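Local coordinates for molybdate-binding protein MolA (Haemophilus influenzae, PDB 3PSH), which binds molybdate and tungstate, but not sulfate or phosphate, and serves as the periplasmic solute-binding subunit of the MolBCA ABC transporter for molybdate import, at residues A32-A37 against P281-L286; D138-G143 against A163-R168; A285-E290 against N312-K317. All coordinates share one frame; numbering follows the deposited sequence.

From the N terminus, residues 32-37 come first, at the end of a helix in the lobe of strands 21-24, 41-44, 87-91 and 109-112. Interaction 1 joins them to 281-286 and closes a loop of 243 residues that contains the rest of the first sheet and all of the second. Nested inside that loop is interaction 2, a short closure between the consecutive helices 132-151 and 154-165. Interaction 3 shares A285 and L286 with interaction 1 and closes a 21-residue loop against helix 307-319. Interactions 2 and 3 lie in series, joined by an R168-E290 salt bridge. Together they tie helices 26-34, 154-165 and 307-319 to helix 283-297, with 132-151 held against 154-165.

Interaction 1: residues A32-A37 against P281-L286; sequences AVQLDA and PMPEAL
The side chains of Q34 and E284 cross at about a right angle, and the planes of their amide and carboxylate are 73° apart. NE2 of Q34 donates to OE1 of E284 at 2.9 Å, with an N-H...O angle of 153°. The amide nitrogen reaches this oxygen from above the carboxylate plane, about 50° out of it. Q34 arrives as an extended chain, whereas E284 is bent at chi2, which folds its acid group back to the amide. P283 and Q34 come from opposite directions, CG of P283 lying 3.9 Å from NE2 of Q34. One polar end is gripped by an acid and packed against by a proline at the first turn of helix 283-297. OE1 of Q34 accepts a hydrogen bond from the hydroxyl of Y314, while OE2 of E284 holds a salt bridge to K276 and a hydrogen bond from N30. The contact is buried, and the side chain of E284 lies about 10 Å from the bound molybdate. With a lysine and two amide N-H donors over its two oxygens, the carboxylate probably remains ionised, and the amide of Q34 is fixed in rotation because its nitrogen donates and its oxygen accepts.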
# COMPACT_ATOMS: atom_id res chain seq x y z
N ALA A 32 -4.60 -0.16 -10.63
CA ALA A 32 -4.93 -0.18 -12.07
C ALA A 32 -4.57 -1.51 -12.68
O ALA A 32 -5.33 -2.00 -13.58
CB ALA A 32 -4.17 0.91 -12.86
N VAL A 33 -3.47 -2.14 -12.20
CA VAL A 33 -3.12 -3.43 -12.73
C VAL A 33 -4.26 -4.40 -12.36
O VAL A 33 -4.67 -5.29 -13.15
CB VAL A 33 -1.72 -3.90 -12.15
CG1 VAL A 33 -1.50 -5.42 -12.39
CG2 VAL A 33 -0.60 -3.05 -12.75
N GLN A 34 -4.76 -4.25 -11.15
CA GLN A 34 -5.80 -5.21 -10.69
C GLN A 34 -7.18 -4.94 -11.28
O GLN A 34 -8.15 -5.66 -11.07
CB GLN A 34 -5.89 -5.32 -9.16
CG GLN A 34 -4.53 -5.84 -8.59
CD GLN A 34 -4.58 -5.84 -7.05
OE1 GLN A 34 -5.40 -6.59 -6.46
NE2 GLN A 34 -3.79 -4.96 -6.41
N LEU A 35 -7.34 -3.74 -11.84
CA LEU A 35 -8.54 -3.37 -12.62
C LEU A 35 -8.35 -3.76 -14.11
O LEU A 35 -9.32 -3.54 -14.91
CB LEU A 35 -8.74 -1.85 -12.50
CG LEU A 35 -9.17 -1.34 -11.16
CD1 LEU A 35 -9.30 0.17 -11.32
CD2 LEU A 35 -10.53 -1.99 -10.62
N ASP A 36 -7.22 -4.38 -14.47
CA ASP A 36 -6.88 -4.81 -15.89
C ASP A 36 -6.96 -3.53 -16.74
O ASP A 36 -7.51 -3.59 -17.87
CB ASP A 36 -7.91 -5.80 -16.52
CG ASP A 36 -7.29 -6.69 -17.64
OD1 ASP A 36 -6.07 -6.61 -17.92
OD2 ASP A 36 -8.10 -7.44 -18.28
N ALA A 37 -6.33 -2.44 -16.27
CA ALA A 37 -6.38 -1.11 -16.95
C ALA A 37 -5.07 -0.70 -17.61
O ALA A 37 -4.97 0.40 -18.18
CB ALA A 37 -6.84 0.05 -15.93
N PRO A 281 -3.20 1.41 2.39
CA PRO A 281 -3.85 0.12 2.29
C PRO A 281 -3.92 -0.29 0.79
O PRO A 281 -4.19 0.56 -0.08
CB PRO A 281 -5.23 0.42 2.79
CG PRO A 281 -5.57 1.92 2.32
CD PRO A 281 -4.20 2.53 2.63
N MET A 282 -3.81 -1.60 0.53
CA MET A 282 -3.94 -2.14 -0.81
C MET A 282 -4.87 -3.31 -0.68
O MET A 282 -4.87 -3.97 0.38
CB MET A 282 -2.57 -2.63 -1.37
CG MET A 282 -1.40 -1.65 -1.41
SD MET A 282 -1.27 -0.69 -3.01
CE MET A 282 -2.93 -0.06 -3.22
N PRO A 283 -5.72 -3.52 -1.70
CA PRO A 283 -6.79 -4.47 -1.52
C PRO A 283 -6.27 -5.84 -1.18
O PRO A 283 -6.93 -6.54 -0.38
CB PRO A 283 -7.51 -4.50 -2.89
CG PRO A 283 -6.50 -3.76 -3.91
CD PRO A 283 -5.70 -2.83 -3.03
N GLU A 284 -5.19 -6.28 -1.81
CA GLU A 284 -4.63 -7.63 -1.48
C GLU A 284 -4.06 -7.73 -0.10
O GLU A 284 -3.98 -8.84 0.45
CB GLU A 284 -3.58 -8.10 -2.52
CG GLU A 284 -2.26 -7.30 -2.55
CD GLU A 284 -2.24 -5.97 -3.29
OE1 GLU A 284 -3.34 -5.42 -3.58
OE2 GLU A 284 -1.12 -5.49 -3.59
N ALA A 285 -3.61 -6.59 0.43
CA ALA A 285 -3.03 -6.56 1.82
C ALA A 285 -4.13 -6.84 2.80
O ALA A 285 -3.88 -7.61 3.73
CB ALA A 285 -2.42 -5.26 2.09
N LEU A 286 -5.32 -6.23 2.62
CA LEU A 286 -6.51 -6.60 3.50
C LEU A 286 -6.90 -8.04 3.31
O LEU A 286 -6.88 -8.87 4.26
CB LEU A 286 -7.76 -5.69 3.21
CG LEU A 286 -7.49 -4.32 3.89
CD1 LEU A 286 -6.38 -3.36 3.33
CD2 LEU A 286 -8.86 -3.54 3.92

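Interaction 2: residues D138-G143 against A163-R168; sequences DGLKQG and AAFANR
L140 on helix 132-151 faces A164 and F165 on helix 154-165 across a wide backbone gap, its CA lying 8.9 Å from CA of A164 and 10.1 Å from CA of F165. That gap is spanned largely by leucine and phenylalanine. L140 holds CG anti to its own amide nitrogen (chi1 176°), an extension that brings CD2 within reach of both partners. This one methyl makes both contacts: CD2 of L140 is 4.4 Å from CB of A164 and 4.3 Å from CZ of F165. It approaches the phenyl ring obliquely, close to the far end of the ring, and the contact is apolar and rather loose. Beside it, the base of K141 comes near the same ring, with CB of K141 4.7 Å from CE2 of F165, before the chain leads away to a salt bridge with E145. The two helices follow one another with only a short connection, and helix 154-165, followed closely by helix 168-175, takes the chain from the first parallel sheet to the second. Such a helical link between two lobes is characteristic of the Fe/B12-type periplasmic-binding proteins, where it is consistent with the limited hinge motion between lobes in this class. L286 of helix 283-297 packs on F165, and P281 lies against L140. Farther along the chain, N167 donates through ND2 to the backbone oxygen of A287, and R168 pairs with E290 while also hydrogen-bonding N137 through NH1.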
# COMPACT_ATOMS: atom_id res chain seq x y z
N ASP A 138 -12.67 3.43 4.35
CA ASP A 138 -13.51 4.18 3.42
C ASP A 138 -12.66 4.77 2.28
O ASP A 138 -13.11 4.88 1.17
CB ASP A 138 -14.14 5.34 4.17
CG ASP A 138 -15.29 4.89 5.13
OD1 ASP A 138 -15.65 3.69 5.07
OD2 ASP A 138 -15.76 5.79 5.90
N GLY A 139 -11.40 5.00 2.54
CA GLY A 139 -10.51 5.71 1.56
C GLY A 139 -10.06 4.70 0.49
O GLY A 139 -9.94 5.10 -0.71
N LEU A 140 -9.90 3.41 0.87
CA LEU A 140 -9.47 2.40 -0.06
C LEU A 140 -10.64 2.17 -0.96
O LEU A 140 -10.50 2.18 -2.17
CB LEU A 140 -9.13 1.09 0.71
CG LEU A 140 -8.76 -0.05 -0.24
CD1 LEU A 140 -7.62 0.22 -1.16
CD2 LEU A 140 -8.35 -1.22 0.70
N LYS A 141 -11.84 2.04 -0.38
CA LYS A 141 -13.03 1.81 -1.20
C LYS A 141 -13.24 3.03 -2.14
O LYS A 141 -13.56 2.82 -3.34
CB LYS A 141 -14.32 1.69 -0.31
CG LYS A 141 -15.61 1.60 -1.05
CD LYS A 141 -16.71 1.43 0.01
CE LYS A 141 -18.12 1.77 -0.47
NZ LYS A 141 -18.57 1.35 -1.79
N GLN A 142 -13.18 4.23 -1.61
CA GLN A 142 -13.44 5.50 -2.43
C GLN A 142 -12.36 5.61 -3.54
O GLN A 142 -12.62 5.96 -4.71
CB GLN A 142 -13.44 6.71 -1.52
CG GLN A 142 -13.40 8.02 -2.22
CD GLN A 142 -13.26 9.16 -1.25
OE1 GLN A 142 -12.18 9.51 -0.90
NE2 GLN A 142 -14.40 9.84 -0.90
N GLY A 143 -11.10 5.27 -3.15
CA GLY A 143 -10.02 5.33 -4.12
C GLY A 143 -10.11 4.35 -5.27
O GLY A 143 -9.87 4.67 -6.42
N ALA A 163 -13.73 -7.99 -2.73
CA ALA A 163 -12.63 -8.91 -2.38
C ALA A 163 -11.76 -8.33 -1.25
O ALA A 163 -11.36 -9.10 -0.30
CB ALA A 163 -11.80 -9.28 -3.54
N ALA A 164 -11.45 -7.02 -1.28
CA ALA A 164 -10.53 -6.47 -0.27
C ALA A 164 -10.99 -6.74 1.17
O ALA A 164 -10.17 -6.92 2.12
CB ALA A 164 -10.38 -4.89 -0.48
N PHE A 165 -12.31 -6.63 1.31
CA PHE A 165 -12.93 -6.67 2.66
C PHE A 165 -13.58 -8.02 3.09
O PHE A 165 -14.19 -8.13 4.20
CB PHE A 165 -13.96 -5.52 2.83
CG PHE A 165 -13.35 -4.13 2.86
CD1 PHE A 165 -12.71 -3.60 4.04
CD2 PHE A 165 -13.25 -3.41 1.65
CE1 PHE A 165 -12.11 -2.34 3.98
CE2 PHE A 165 -12.57 -2.17 1.61
CZ PHE A 165 -12.05 -1.66 2.78
N ALA A 166 -13.47 -9.00 2.20
CA ALA A 166 -14.21 -10.24 2.30
C ALA A 166 -13.79 -11.04 3.55
O ALA A 166 -14.55 -11.94 3.97
CB ALA A 166 -13.94 -11.04 1.07
N ASN A 167 -12.57 -10.81 4.08
CA ASN A 167 -12.06 -11.64 5.20
C ASN A 167 -12.06 -10.92 6.52
O ASN A 167 -11.55 -11.44 7.51
CB ASN A 167 -10.67 -12.26 4.88
CG ASN A 167 -10.76 -13.18 3.69
OD1 ASN A 167 -11.69 -13.99 3.57
ND2 ASN A 167 -9.82 -13.07 2.78
N ARG A 168 -12.48 -9.68 6.52
CA ARG A 168 -12.37 -8.86 7.73
C ARG A 168 -13.27 -9.47 8.85
O ARG A 168 -12.84 -9.52 10.02
CB ARG A 168 -12.86 -7.43 7.41
CG ARG A 168 -11.70 -6.64 6.85
CD ARG A 168 -10.86 -6.08 8.00
NE ARG A 168 -9.55 -5.41 7.69
CZ ARG A 168 -9.46 -4.07 7.49
NH1 ARG A 168 -10.58 -3.32 7.50
NH2 ARG A 168 -8.31 -3.50 7.34

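Interaction 3: residues A285-E290 against N312-K317; sequences ALALGE and NDYYQK
Y314 leans across from helix 307-319 onto L288 and A287 of helix 283-297, and its atoms can be followed outward one by one. CB of Y314 lies 3.7 Å from CD1 of L288, with CD2 of the same leucine a little farther off. CG of Y314 is also 3.7 Å from that CD1, and the ring carbon CD2 of Y314 is 3.9 Å from it, so the methyl meets the root of the ring obliquely. Farther along, CE1 of Y314 meets CB of A287 at 4.0 Å. With CG anti to the amide nitrogen (chi1 -173°), the ring is carried past A287 to the start of helix 283-297, where OH is hydrogen-bonded to Q34. The two segments form a roughly antiparallel helix pair, the axes of 285-290 and 312-317 being 11.0 Å apart at closest with 145° between their directions, within the C-terminal helical part of a two-lobed periplasmic-binding protein. Helix 283-297 widens here into a pi-type turn, in which N of E290 bonds to O of A285 at 2.9 Å. L288 has a second aromatic neighbour: its CD1 touches CE1 of Y315 at 4.2 Å, at the edge of that ring and near its plane. The hydroxyl of Y315 is hydrogen-bonded to E273, and its ring meets Y323 edge-to-face.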
# COMPACT_ATOMS: atom_id res chain seq x y z
N ALA A 285 -3.61 -6.59 0.43
CA ALA A 285 -3.03 -6.56 1.82
C ALA A 285 -4.13 -6.84 2.80
O ALA A 285 -3.88 -7.61 3.73
CB ALA A 285 -2.42 -5.26 2.09
N LEU A 286 -5.32 -6.23 2.62
CA LEU A 286 -6.51 -6.60 3.50
C LEU A 286 -6.90 -8.04 3.31
O LEU A 286 -6.88 -8.87 4.26
CB LEU A 286 -7.76 -5.69 3.21
CG LEU A 286 -7.49 -4.32 3.89
CD1 LEU A 286 -6.38 -3.36 3.33
CD2 LEU A 286 -8.86 -3.54 3.92
N ALA A 287 -7.20 -8.40 2.05
CA ALA A 287 -7.86 -9.66 1.78
C ALA A 287 -6.95 -10.88 2.17
O ALA A 287 -7.36 -11.87 2.85
CB ALA A 287 -8.28 -9.68 0.35
N LEU A 288 -5.71 -10.81 1.71
CA LEU A 288 -4.78 -11.89 1.88
C LEU A 288 -3.74 -11.61 3.00
O LEU A 288 -3.32 -12.51 3.78
CB LEU A 288 -4.08 -12.16 0.49
CG LEU A 288 -5.02 -12.31 -0.71
CD1 LEU A 288 -4.17 -12.48 -2.01
CD2 LEU A 288 -5.94 -13.55 -0.55
N GLY A 289 -3.19 -10.40 3.00
CA GLY A 289 -2.12 -10.10 3.89
C GLY A 289 -2.54 -10.25 5.36
O GLY A 289 -1.75 -10.78 6.14
N GLU A 290 -3.67 -9.67 5.77
CA GLU A 290 -4.07 -9.75 7.17
C GLU A 290 -4.35 -11.20 7.58
O GLU A 290 -4.02 -11.62 8.69
CB GLU A 290 -5.33 -8.93 7.41
CG GLU A 290 -4.99 -7.44 7.26
CD GLU A 290 -6.20 -6.51 7.49
OE1 GLU A 290 -7.34 -6.97 7.75
OE2 GLU A 290 -6.01 -5.24 7.27
N ASN A 312 -4.47 -17.97 -4.52
CA ASN A 312 -4.61 -18.37 -5.93
C ASN A 312 -5.85 -17.77 -6.62
O ASN A 312 -5.71 -17.19 -7.74
CB ASN A 312 -4.68 -19.86 -6.12
CG ASN A 312 -4.69 -20.23 -7.61
OD1 ASN A 312 -3.71 -19.93 -8.33
ND2 ASN A 312 -5.81 -20.82 -8.10
N ASP A 313 -7.02 -17.88 -5.97
CA ASP A 313 -8.27 -17.41 -6.54
C ASP A 313 -8.17 -15.85 -6.82
O ASP A 313 -8.62 -15.33 -7.84
CB ASP A 313 -9.46 -17.65 -5.57
CG ASP A 313 -9.83 -19.13 -5.45
OD1 ASP A 313 -9.40 -19.88 -6.35
OD2 ASP A 313 -10.46 -19.46 -4.39
N TYR A 314 -7.56 -15.16 -5.85
CA TYR A 314 -7.38 -13.72 -5.89
C TYR A 314 -6.40 -13.35 -7.04
O TYR A 314 -6.72 -12.40 -7.84
CB TYR A 314 -6.83 -13.19 -4.53
CG TYR A 314 -6.77 -11.61 -4.42
CD1 TYR A 314 -7.69 -10.96 -3.67
CD2 TYR A 314 -5.86 -10.91 -5.17
CE1 TYR A 314 -7.68 -9.49 -3.59
CE2 TYR A 314 -5.75 -9.53 -5.07
CZ TYR A 314 -6.71 -8.79 -4.31
OH TYR A 314 -6.71 -7.38 -4.26
N TYR A 315 -5.28 -14.04 -7.11
CA TYR A 315 -4.26 -13.75 -8.14
C TYR A 315 -4.86 -14.07 -9.51
O TYR A 315 -4.69 -13.26 -10.41
CB TYR A 315 -2.93 -14.44 -7.91
CG TYR A 315 -1.98 -13.63 -7.10
CD1 TYR A 315 -2.25 -13.24 -5.77
CD2 TYR A 315 -0.75 -13.20 -7.64
CE1 TYR A 315 -1.27 -12.45 -5.04
CE2 TYR A 315 0.24 -12.49 -6.92
CZ TYR A 315 -0.07 -12.08 -5.57
OH TYR A 315 0.91 -11.32 -4.94
N GLN A 316 -5.63 -15.14 -9.64
CA GLN A 316 -6.09 -15.49 -11.00
C GLN A 316 -7.12 -14.42 -11.45
O GLN A 316 -7.11 -14.03 -12.64
CB GLN A 316 -6.73 -16.90 -10.98
CG GLN A 316 -5.68 -18.00 -10.68
CD GLN A 316 -4.78 -18.32 -11.86
OE1 GLN A 316 -4.97 -17.84 -12.96
NE2 GLN A 316 -3.70 -19.09 -11.59
N LYS A 317 -7.91 -13.90 -10.47
CA LYS A 317 -8.94 -12.89 -10.75
C LYS A 317 -8.39 -11.49 -11.07
O LYS A 317 -8.67 -10.93 -12.18
CB LYS A 317 -10.02 -12.82 -9.67
CG LYS A 317 -10.92 -11.63 -9.82
CD LYS A 317 -12.08 -11.90 -10.78
CE LYS A 317 -12.93 -10.63 -10.95
NZ LYS A 317 -13.83 -10.93 -12.22